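Local atomic coordinates of T cell receptor gamma chain (Monodelphis domestica, PDB entry 7L15), a protein that pairs with a T cell receptor mu chain to form the marsupial gamma-mu T cell receptor, which probably recognises antigen at the T cell surface. Residues Asn200-Tyr205 / Pro214-Ile219; Thr159-Asp164 / Gln186-Thr191; Phe120-Pro125 / His207-Met212; Gln139-Thr144 / Val192-Leu197. One frame throughout, in Å; residues are numbered along the deposited sequence.

Overall arrangement
Of the two immunoglobulin domains of this chain, the C-terminal C1-set domain holds nearly everything described here. From the N terminus, 120-125 comes first, in the linker after the last V-domain strand, and contact 3 closes the widest loop by joining it to the F-G turn at 207-212. Within that loop, contact 4 pairs 139-144 with 192-197 at the far end of the domain, and contact 2 in turn lies inside contact 4, packing strand 158-163 across the sandwich on strand 183-193. Contact 1 opens after both have closed and zips up the last hairpin; its segments alternate with those of contact 3, which it touches through Tyr205, Leu210 and Pro125.

Contact 1. Residues Asn200-Tyr205 / Pro214-Ile219; sequences NLTYFY and PKAFSI. With NAG (2-acetamido-2-deoxy-beta-D-glucopyranose), chain C.
The last hairpin of the C1-set domain, strands F and G, is zipped by six backbone hydrogen bonds in three antiparallel hydrogen-bonded pairs: Leu201 with Ile219, Tyr203 with Phe217 and Tyr205 with Lys215. The shortest runs from Phe217 N to Tyr203 O at 2.7 Å. On the face carrying these pairs, three side chains interlock. The ring of Tyr205, its CG set between backbone N and carbonyl carbon (chi1 63°), lies alongside Lys215, whose CB sits over one ring face, 3.8 Å from the centroid in a CH-pi contact; Lys215 CG reaches on to Tyr205 OH at 3.5 Å. Tyr205 CE1 then comes in at the edge of the Phe217 ring, in its plane, 3.5 Å from CE2. The other face of the hairpin carries Phe204, whose CD2 meets Ala216 CB at 3.6 Å, while Thr202 CG2 lies above one face of the Phe204 ring, toward its rim. Tyr203 also packs edge-to-face on Trp161 in the interior. At the start of the hairpin Asn200 ND2 is bonded covalently to C1 of an N-acetylglucosamine, 1.4 Å away. Antiparallel F-G pairing of this kind is characteristic of the immunoglobulin sandwich, here the three-stranded sheet of the C1-set domain.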
# COMPACT_ATOMS: atom_id res chain seq x y z
N ASN B 200 -15.54 0.95 21.41
CA ASN B 200 -14.67 -0.22 21.34
C ASN B 200 -14.01 -0.30 19.98
O ASN B 200 -14.65 -0.06 18.95
CB ASN B 200 -15.47 -1.49 21.62
CG ASN B 200 -15.85 -1.62 23.07
OD1 ASN B 200 -15.28 -0.96 23.94
ND2 ASN B 200 -16.81 -2.49 23.34
N LEU B 201 -12.74 -0.65 19.98
CA LEU B 201 -11.94 -0.72 18.77
C LEU B 201 -11.39 -2.13 18.58
O LEU B 201 -11.19 -2.86 19.55
CB LEU B 201 -10.78 0.26 18.84
CG LEU B 201 -11.17 1.72 19.06
CD1 LEU B 201 -9.92 2.58 19.02
CD2 LEU B 201 -12.17 2.19 18.01
N THR B 202 -11.15 -2.51 17.33
CA THR B 202 -10.42 -3.73 17.03
C THR B 202 -9.22 -3.43 16.14
O THR B 202 -9.32 -2.64 15.19
CB THR B 202 -11.34 -4.79 16.39
OG1 THR B 202 -12.46 -5.03 17.26
CG2 THR B 202 -10.58 -6.08 16.24
N TYR B 203 -8.09 -4.03 16.47
CA TYR B 203 -6.85 -3.89 15.73
C TYR B 203 -6.51 -5.23 15.08
O TYR B 203 -6.55 -6.27 15.75
CB TYR B 203 -5.72 -3.44 16.66
CG TYR B 203 -4.33 -3.49 16.04
CD1 TYR B 203 -3.86 -2.43 15.28
CD2 TYR B 203 -3.51 -4.61 16.20
CE1 TYR B 203 -2.59 -2.47 14.70
CE2 TYR B 203 -2.25 -4.67 15.61
CZ TYR B 203 -1.79 -3.60 14.88
OH TYR B 203 -0.53 -3.66 14.32
N PHE B 204 -6.19 -5.19 13.79
CA PHE B 204 -5.90 -6.39 13.01
C PHE B 204 -4.52 -6.32 12.38
O PHE B 204 -4.08 -5.26 11.94
CB PHE B 204 -6.87 -6.58 11.86
CG PHE B 204 -8.30 -6.65 12.26
CD1 PHE B 204 -9.08 -5.52 12.28
CD2 PHE B 204 -8.87 -7.87 12.57
CE1 PHE B 204 -10.42 -5.60 12.62
CE2 PHE B 204 -10.21 -7.95 12.92
CZ PHE B 204 -10.98 -6.82 12.94
N TYR B 205 -3.86 -7.48 12.24
CA TYR B 205 -2.71 -7.54 11.36
C TYR B 205 -2.62 -8.90 10.67
O TYR B 205 -3.08 -9.92 11.20
CB TYR B 205 -1.38 -7.21 12.09
CG TYR B 205 -0.97 -8.15 13.20
CD1 TYR B 205 -1.44 -7.98 14.49
CD2 TYR B 205 -0.09 -9.21 12.95
CE1 TYR B 205 -1.04 -8.84 15.51
CE2 TYR B 205 0.31 -10.05 13.95
CZ TYR B 205 -0.17 -9.88 15.23
OH TYR B 205 0.25 -10.76 16.20
N PRO B 214 -6.02 -13.36 9.81
CA PRO B 214 -5.56 -12.23 10.62
C PRO B 214 -5.51 -12.57 12.10
O PRO B 214 -6.28 -13.39 12.60
CB PRO B 214 -6.61 -11.15 10.36
CG PRO B 214 -7.23 -11.52 9.04
CD PRO B 214 -7.16 -13.02 8.94
N LYS B 215 -4.58 -11.92 12.80
CA LYS B 215 -4.63 -11.77 14.25
C LYS B 215 -5.42 -10.51 14.60
O LYS B 215 -5.31 -9.50 13.90
CB LYS B 215 -3.22 -11.67 14.84
CG LYS B 215 -3.16 -11.72 16.36
CD LYS B 215 -3.64 -13.07 16.90
CE LYS B 215 -3.50 -13.14 18.42
NZ LYS B 215 -2.07 -13.08 18.84
N ALA B 216 -6.22 -10.57 15.66
CA ALA B 216 -7.08 -9.46 16.04
C ALA B 216 -6.99 -9.21 17.53
O ALA B 216 -7.00 -10.15 18.33
CB ALA B 216 -8.54 -9.72 15.66
N PHE B 217 -6.93 -7.93 17.90
CA PHE B 217 -6.95 -7.52 19.30
C PHE B 217 -8.12 -6.58 19.55
O PHE B 217 -8.46 -5.75 18.71
CB PHE B 217 -5.63 -6.84 19.70
CG PHE B 217 -4.48 -7.78 19.75
CD1 PHE B 217 -4.14 -8.43 20.92
CD2 PHE B 217 -3.76 -8.06 18.60
CE1 PHE B 217 -3.08 -9.33 20.96
CE2 PHE B 217 -2.70 -8.95 18.63
CZ PHE B 217 -2.37 -9.60 19.81
N SER B 218 -8.74 -6.73 20.70
CA SER B 218 -9.84 -5.89 21.13
C SER B 218 -9.30 -4.83 22.08
O SER B 218 -8.49 -5.12 22.96
CB SER B 218 -10.92 -6.73 21.82
OG SER B 218 -11.76 -5.93 22.64
N ILE B 219 -9.74 -3.59 21.89
CA ILE B 219 -9.43 -2.49 22.81
C ILE B 219 -10.75 -1.93 23.32
O ILE B 219 -11.56 -1.43 22.53
CB ILE B 219 -8.58 -1.41 22.13
CG1 ILE B 219 -7.36 -2.05 21.46
CG2 ILE B 219 -8.15 -0.37 23.15
CD1 ILE B 219 -6.51 -1.10 20.63
C1 NAG C . -17.23 -2.68 24.71
C2 NAG C . -18.53 -1.99 25.08
C3 NAG C . -18.81 -2.16 26.56
C4 NAG C . -18.77 -3.64 26.95
C5 NAG C . -17.48 -4.30 26.45
C6 NAG C . -17.47 -5.80 26.65
C7 NAG C . -19.37 -0.04 23.86
C8 NAG C . -19.20 1.43 23.59
N2 NAG C . -18.50 -0.59 24.71
O3 NAG C . -20.08 -1.61 26.87
O4 NAG C . -18.84 -3.78 28.36
O5 NAG C . -17.31 -4.07 25.04
O6 NAG C . -16.29 -6.39 26.10
O7 NAG C . -20.27 -0.69 23.33

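Contact 2. Residues Thr159-Asp164 / Gln186-Thr191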
# COMPACT_ATOMS: atom_id res chain seq x y z
N THR B 159 -1.86 -3.94 8.43
CA THR B 159 -2.47 -3.62 9.71
C THR B 159 -3.63 -2.66 9.47
O THR B 159 -3.58 -1.84 8.55
CB THR B 159 -1.48 -2.99 10.70
OG1 THR B 159 -1.12 -1.69 10.23
CG2 THR B 159 -0.23 -3.82 10.84
N TYR B 160 -4.67 -2.77 10.30
CA TYR B 160 -5.81 -1.88 10.17
C TYR B 160 -6.56 -1.81 11.50
O TYR B 160 -6.52 -2.74 12.31
CB TYR B 160 -6.74 -2.28 9.01
CG TYR B 160 -6.97 -3.78 8.79
CD1 TYR B 160 -5.97 -4.58 8.27
CD2 TYR B 160 -8.20 -4.37 9.07
CE1 TYR B 160 -6.16 -5.95 8.06
CE2 TYR B 160 -8.42 -5.75 8.85
CZ TYR B 160 -7.38 -6.53 8.34
OH TYR B 160 -7.52 -7.88 8.12
N TRP B 161 -7.23 -0.69 11.71
CA TRP B 161 -8.03 -0.42 12.89
C TRP B 161 -9.49 -0.30 12.47
O TRP B 161 -9.80 0.37 11.49
CB TRP B 161 -7.59 0.88 13.57
CG TRP B 161 -6.12 0.94 13.88
CD1 TRP B 161 -5.09 1.03 12.98
CD2 TRP B 161 -5.52 0.93 15.18
NE1 TRP B 161 -3.88 1.07 13.65
CE2 TRP B 161 -4.12 1.01 14.99
CE3 TRP B 161 -6.03 0.86 16.48
CZ2 TRP B 161 -3.22 1.02 16.06
CZ3 TRP B 161 -5.12 0.86 17.56
CH2 TRP B 161 -3.74 0.94 17.33
N LYS B 162 -10.38 -0.95 13.22
CA LYS B 162 -11.81 -0.81 13.02
C LYS B 162 -12.48 -0.45 14.34
O LYS B 162 -11.98 -0.79 15.42
CB LYS B 162 -12.44 -2.08 12.47
CG LYS B 162 -11.93 -2.53 11.12
CD LYS B 162 -12.82 -3.65 10.58
CE LYS B 162 -12.32 -4.12 9.23
NZ LYS B 162 -11.94 -2.94 8.42
N GLU B 163 -13.61 0.24 14.26
CA GLU B 163 -14.44 0.41 15.44
C GLU B 163 -15.67 -0.47 15.31
O GLU B 163 -16.15 -0.73 14.20
CB GLU B 163 -14.85 1.87 15.64
CG GLU B 163 -15.69 2.46 14.54
CD GLU B 163 -15.96 3.92 14.78
OE1 GLU B 163 -15.90 4.71 13.80
OE2 GLU B 163 -16.20 4.29 15.95
N ASP B 164 -16.15 -0.97 16.45
CA ASP B 164 -17.31 -1.86 16.44
C ASP B 164 -18.51 -1.13 15.85
O ASP B 164 -18.80 0.02 16.21
CB ASP B 164 -17.62 -2.34 17.86
CG ASP B 164 -16.46 -3.08 18.50
OD1 ASP B 164 -15.36 -3.09 17.92
OD2 ASP B 164 -16.66 -3.66 19.59
N GLN B 186 7.27 -2.27 12.40
CA GLN B 186 6.45 -1.18 11.90
C GLN B 186 5.53 -0.71 13.01
O GLN B 186 4.95 -1.53 13.73
CB GLN B 186 5.59 -1.58 10.70
CG GLN B 186 4.78 -0.44 10.15
CD GLN B 186 3.84 -0.85 9.03
OE1 GLN B 186 3.08 -1.80 9.17
NE2 GLN B 186 3.90 -0.13 7.91
N VAL B 187 5.38 0.60 13.16
CA VAL B 187 4.45 1.17 14.12
C VAL B 187 3.28 1.79 13.36
O VAL B 187 3.47 2.37 12.30
CB VAL B 187 5.14 2.19 15.05
CG1 VAL B 187 5.50 3.41 14.31
CG2 VAL B 187 4.26 2.54 16.20
N SER B 188 2.07 1.62 13.88
CA SER B 188 0.95 2.42 13.40
C SER B 188 0.23 3.02 14.59
O SER B 188 0.35 2.55 15.73
CB SER B 188 -0.05 1.62 12.57
OG SER B 188 -0.85 0.83 13.42
N TRP B 189 -0.54 4.07 14.34
CA TRP B 189 -1.19 4.73 15.46
C TRP B 189 -2.47 5.42 15.01
O TRP B 189 -2.62 5.82 13.86
CB TRP B 189 -0.24 5.72 16.14
CG TRP B 189 0.25 6.91 15.33
CD1 TRP B 189 -0.22 8.19 15.41
CD2 TRP B 189 1.34 6.94 14.40
NE1 TRP B 189 0.50 9.01 14.58
CE2 TRP B 189 1.47 8.28 13.95
CE3 TRP B 189 2.23 5.98 13.91
CZ2 TRP B 189 2.44 8.67 13.03
CZ3 TRP B 189 3.20 6.37 12.99
CH2 TRP B 189 3.30 7.71 12.56
N LEU B 190 -3.40 5.55 15.95
CA LEU B 190 -4.75 6.03 15.66
C LEU B 190 -5.12 7.10 16.67
O LEU B 190 -5.27 6.82 17.87
CB LEU B 190 -5.74 4.88 15.68
CG LEU B 190 -7.23 5.22 15.57
CD1 LEU B 190 -7.59 5.58 14.14
CD2 LEU B 190 -8.11 4.08 16.08
N THR B 191 -5.26 8.33 16.19
CA THR B 191 -5.68 9.47 16.99
C THR B 191 -7.17 9.69 16.77
O THR B 191 -7.61 9.83 15.63
CB THR B 191 -4.87 10.70 16.59
OG1 THR B 191 -3.47 10.41 16.74
CG2 THR B 191 -5.26 11.89 17.44
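The indole of Trp161 meets strand 183-193 in two ways at once: Leu190 lies over a face of its six-membered ring, and Ser188 sits at its edge. Leu190 CB is 4.1 Å from the centroid of that ring and only 16° off its normal, a CH-pi contact, while CD2 of the same leucine reaches Trp161 CE3 at 3.9 Å. The two side chains run antiparallel alongside one another, each from its own strand toward the other, which lets the flat indole lie against the leucine's stem as well as one methyl. At the ring's edge Trp161 NE1 donates to Ser188 OG over 3.0 Å. The hydroxyl lies close to the indole plane, 8° out of it, yet the hydrogen bond is bent, 147° at the hydrogen. Rotation about the CA-CB bond of Ser188 turns OG toward the indole. Thr159 OG1 stands beside this pair, 4.1 Å from Ser188 OG. The strands belong to opposite sheets of the immunoglobulin sandwich, and Trp161 also packs on Ala172 and on Tyr145 of strand 142-152. Trp189 turns the other way, its NE1 bonded to Ser188 of the T cell receptor mu chain. The N-H of the buried indole is thus satisfied from across the sandwich, and the bond should fix the rotation of the ring that Leu190 covers.

Contact 3. Residues Phe120-Pro125 / His207-Met212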
# COMPACT_ATOMS: atom_id res chain seq x y z
N PHE B 120 16.70 -18.39 5.44
CA PHE B 120 15.81 -17.49 6.16
C PHE B 120 14.90 -18.32 7.04
O PHE B 120 14.70 -19.52 6.81
CB PHE B 120 14.95 -16.64 5.21
CG PHE B 120 13.94 -17.45 4.45
CD1 PHE B 120 14.28 -18.02 3.22
CD2 PHE B 120 12.67 -17.67 4.96
CE1 PHE B 120 13.37 -18.78 2.54
CE2 PHE B 120 11.76 -18.44 4.27
CZ PHE B 120 12.11 -18.99 3.06
N LYS B 121 14.31 -17.66 8.04
CA LYS B 121 13.26 -18.24 8.86
C LYS B 121 12.18 -17.18 9.02
O LYS B 121 12.50 -16.02 9.30
CB LYS B 121 13.78 -18.69 10.23
CG LYS B 121 13.63 -20.19 10.53
CD LYS B 121 14.33 -20.60 11.83
CE LYS B 121 15.81 -20.94 11.62
NZ LYS B 121 16.52 -21.25 12.90
N LYS B 122 10.93 -17.56 8.81
CA LYS B 122 9.83 -16.65 9.04
C LYS B 122 9.68 -16.38 10.53
O LYS B 122 9.92 -17.25 11.36
CB LYS B 122 8.52 -17.20 8.47
CG LYS B 122 8.58 -17.57 6.98
CD LYS B 122 7.20 -17.93 6.38
CE LYS B 122 6.51 -19.10 7.08
NZ LYS B 122 7.08 -20.43 6.74
N LYS B 123 9.30 -15.15 10.86
CA LYS B 123 9.15 -14.75 12.25
C LYS B 123 7.91 -13.87 12.34
O LYS B 123 7.78 -12.91 11.55
CB LYS B 123 10.37 -13.99 12.79
CG LYS B 123 11.69 -14.69 12.57
CD LYS B 123 12.76 -14.22 13.54
CE LYS B 123 13.06 -12.75 13.39
NZ LYS B 123 14.41 -12.48 13.94
N PRO B 124 7.01 -14.15 13.27
CA PRO B 124 5.75 -13.40 13.34
C PRO B 124 5.93 -12.09 14.08
O PRO B 124 6.81 -11.97 14.95
CB PRO B 124 4.82 -14.35 14.11
CG PRO B 124 5.75 -15.06 15.05
CD PRO B 124 7.10 -15.17 14.34
N PRO B 125 5.12 -11.08 13.77
CA PRO B 125 5.17 -9.84 14.55
C PRO B 125 4.94 -10.09 16.03
O PRO B 125 4.11 -10.92 16.42
CB PRO B 125 4.04 -8.99 13.94
CG PRO B 125 3.79 -9.60 12.58
CD PRO B 125 4.06 -11.06 12.75
N HIS B 207 0.23 -11.42 8.36
CA HIS B 207 1.64 -11.65 8.12
C HIS B 207 1.80 -13.08 7.65
O HIS B 207 1.01 -13.96 8.03
CB HIS B 207 2.48 -11.40 9.37
CG HIS B 207 3.94 -11.40 9.09
ND1 HIS B 207 4.70 -12.55 9.12
CD2 HIS B 207 4.77 -10.40 8.72
CE1 HIS B 207 5.95 -12.25 8.81
NE2 HIS B 207 6.02 -10.96 8.57
N GLU B 208 2.84 -13.30 6.84
CA GLU B 208 3.01 -14.62 6.23
C GLU B 208 3.24 -15.70 7.29
O GLU B 208 2.84 -16.85 7.09
CB GLU B 208 4.17 -14.58 5.22
CG GLU B 208 4.40 -15.90 4.49
CD GLU B 208 5.67 -15.92 3.64
OE1 GLU B 208 6.21 -14.83 3.31
OE2 GLU B 208 6.14 -17.02 3.28
N ASP B 209 3.84 -15.35 8.43
CA ASP B 209 4.05 -16.38 9.43
C ASP B 209 2.78 -16.74 10.18
O ASP B 209 2.78 -17.72 10.92
CB ASP B 209 5.14 -15.95 10.42
CG ASP B 209 5.78 -17.14 11.12
OD1 ASP B 209 6.18 -18.09 10.42
OD2 ASP B 209 5.86 -17.14 12.37
N LEU B 210 1.71 -15.98 9.99
CA LEU B 210 0.39 -16.30 10.51
C LEU B 210 -0.45 -17.07 9.52
O LEU B 210 -1.60 -17.40 9.82
CB LEU B 210 -0.35 -15.01 10.89
CG LEU B 210 0.33 -14.06 11.88
CD1 LEU B 210 -0.63 -12.95 12.23
CD2 LEU B 210 0.75 -14.81 13.13
N GLY B 211 0.09 -17.36 8.33
CA GLY B 211 -0.74 -17.90 7.27
C GLY B 211 -1.78 -16.88 6.85
O GLY B 211 -1.55 -15.67 6.89
N MET B 212 -2.97 -17.37 6.49
CA MET B 212 -3.98 -16.50 5.92
C MET B 212 -4.78 -15.73 6.96
O MET B 212 -5.20 -14.60 6.70
CB MET B 212 -4.92 -17.30 5.02
CG MET B 212 -4.30 -17.77 3.73
SD MET B 212 -5.44 -18.85 2.85
CE MET B 212 -6.97 -17.92 3.01
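Pro125 packs over one face of the His207 imidazole, its CD 4.0 Å from the ring centroid in a CH-pi contact, where the linker from the V-set domain enters the C1-set immunoglobulin domain and meets its F-G turn. The carbonyl oxygen of Lys123 approaches the same ring, 3.4 Å from His207 CE1. Next along, the Asp209 carboxylate is wedged between linker residues: OD1 touches Lys122 CB at 3.2 Å, and OD2 lies against the Pro124 ring. Lys122 crosses Glu208 at about a right angle, its CD 3.4 Å from Glu208 OE2; beyond CD the chain bends at chi3 and chi4, and CE passes by Asp209 OD1. Its ammonium stays short of a salt bridge, with NZ 4.5 Å from Asp209 OD1; any attraction there is probably a loose one. Leu210 CD2 adds an apolar touch on Pro124 CB. Further out, Glu208 reaches the V-set domain, bonding to Ser12 OG and Thr14 N, and His207 NE2 is hydrogen-bonded to Pro154 O, which pins that end of the imidazole. Its other nitrogen takes part in holding the short 3-10 turn at 208-210: Asp209 N donates to His207 ND1 over 3.0 Å, nearly straight at 174°, though the donor is tilted 26° from the ring plane.

Contact 4. Residues Gln139-Thr144 / Val192-Leu197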
# COMPACT_ATOMS: atom_id res chain seq x y z
N GLN B 139 -4.41 17.77 27.07
CA GLN B 139 -3.89 18.84 26.22
C GLN B 139 -4.56 18.90 24.85
O GLN B 139 -4.60 19.97 24.25
CB GLN B 139 -2.38 18.69 26.04
CG GLN B 139 -1.52 18.87 27.28
CD GLN B 139 -0.01 18.77 26.97
OE1 GLN B 139 0.74 18.13 27.71
NE2 GLN B 139 0.42 19.41 25.89
N LYS B 140 -5.07 17.78 24.32
CA LYS B 140 -5.53 17.78 22.94
C LYS B 140 -6.96 17.33 22.76
O LYS B 140 -7.41 17.24 21.62
CB LYS B 140 -4.65 16.90 22.05
CG LYS B 140 -3.14 17.17 22.14
CD LYS B 140 -2.73 18.47 21.44
CE LYS B 140 -2.70 18.32 19.93
NZ LYS B 140 -1.63 19.20 19.38
N GLN B 141 -7.69 17.00 23.84
CA GLN B 141 -9.07 16.53 23.70
C GLN B 141 -9.16 15.37 22.74
O GLN B 141 -10.15 15.22 22.03
CB GLN B 141 -10.00 17.64 23.23
CG GLN B 141 -10.41 18.60 24.29
CD GLN B 141 -11.54 19.47 23.83
OE1 GLN B 141 -12.66 19.34 24.31
NE2 GLN B 141 -11.27 20.35 22.88
N SER B 142 -8.11 14.56 22.67
CA SER B 142 -8.09 13.41 21.78
C SER B 142 -7.02 12.46 22.29
O SER B 142 -6.17 12.84 23.10
CB SER B 142 -7.84 13.83 20.33
OG SER B 142 -6.74 14.71 20.20
N GLY B 143 -7.07 11.22 21.82
CA GLY B 143 -6.20 10.20 22.35
C GLY B 143 -5.64 9.32 21.26
O GLY B 143 -6.34 9.03 20.29
N THR B 144 -4.39 8.90 21.41
CA THR B 144 -3.70 8.15 20.37
C THR B 144 -3.40 6.73 20.85
O THR B 144 -2.74 6.54 21.88
CB THR B 144 -2.40 8.85 19.96
OG1 THR B 144 -2.70 10.19 19.54
CG2 THR B 144 -1.74 8.11 18.80
N VAL B 192 -7.95 9.69 17.85
CA VAL B 192 -9.40 9.82 17.77
C VAL B 192 -9.90 10.86 18.76
O VAL B 192 -9.27 11.10 19.79
CB VAL B 192 -10.12 8.48 18.04
CG1 VAL B 192 -9.62 7.41 17.09
CG2 VAL B 192 -9.93 8.06 19.49
N LYS B 193 -11.05 11.46 18.43
CA LYS B 193 -11.71 12.42 19.32
C LYS B 193 -12.26 11.74 20.57
O LYS B 193 -12.51 10.53 20.60
CB LYS B 193 -12.85 13.13 18.60
CG LYS B 193 -12.43 13.94 17.40
CD LYS B 193 -13.64 14.68 16.80
CE LYS B 193 -13.26 15.45 15.55
NZ LYS B 193 -12.28 14.64 14.73
N GLU B 194 -12.50 12.56 21.60
CA GLU B 194 -12.83 12.06 22.93
C GLU B 194 -14.07 11.17 22.92
O GLU B 194 -14.14 10.18 23.66
CB GLU B 194 -13.04 13.24 23.89
CG GLU B 194 -12.24 13.16 25.17
CD GLU B 194 -12.00 14.52 25.80
OE1 GLU B 194 -12.32 15.54 25.16
OE2 GLU B 194 -11.48 14.58 26.93
N ASP B 195 -15.08 11.53 22.11
CA ASP B 195 -16.27 10.69 22.03
C ASP B 195 -15.90 9.27 21.63
O ASP B 195 -16.41 8.30 22.21
CB ASP B 195 -17.26 11.26 21.01
CG ASP B 195 -17.27 12.77 21.00
OD1 ASP B 195 -16.23 13.37 20.62
OD2 ASP B 195 -18.32 13.34 21.35
N VAL B 196 -15.01 9.13 20.65
CA VAL B 196 -14.61 7.81 20.20
C VAL B 196 -13.71 7.10 21.21
O VAL B 196 -13.48 5.89 21.08
CB VAL B 196 -13.92 7.92 18.82
CG1 VAL B 196 -13.97 6.59 18.09
CG2 VAL B 196 -14.58 9.03 18.00
N LEU B 197 -13.22 7.82 22.23
CA LEU B 197 -12.38 7.20 23.25
C LEU B 197 -13.17 6.24 24.13
O LEU B 197 -12.56 5.38 24.78
CB LEU B 197 -11.71 8.27 24.11
CG LEU B 197 -10.50 8.94 23.45
CD1 LEU B 197 -9.84 9.92 24.39
CD2 LEU B 197 -9.49 7.89 23.01
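Glu194 reaches from the bend after strand 183-193 to Gln141, at the turn between helix 134-140 and strand 142-152. Its CB starts 4.0 Å from Gln141 O. The chain extends beyond CG to bring CD to 4.1 Å from Gln141 CA, and OE1 ends 3.7 Å from Gln141 CB, touching the stem of that side chain. The Gln141 amide stands almost perpendicular to the carboxylate, their planes 86° apart. Gln141 has positive phi, the first residue to leave the helix, and the chain passes from it straight into the strand. There the two central strands of the C1-set sandwich's four-stranded sheet pair at their ends: Gly143 and Val192 form an antiparallel hydrogen-bonded pair, with Gly143 N to Val192 O and Val192 N to Gly143 O both 3.0 Å. Leu197 lies over this pair, its CD1 4.0 Å from Gly143 N and CD2 close to Gly143 CA. Ser142 CB comes within 3.1 Å of Val192 O, while a chi1 of 49° turns OG back toward the helix end. That hydroxyl donates to Lys140 O from well above the carbonyl plane, and Ser142 OG is also hydrogen-bonded to NH2 of Arg154 of the T cell receptor mu chain.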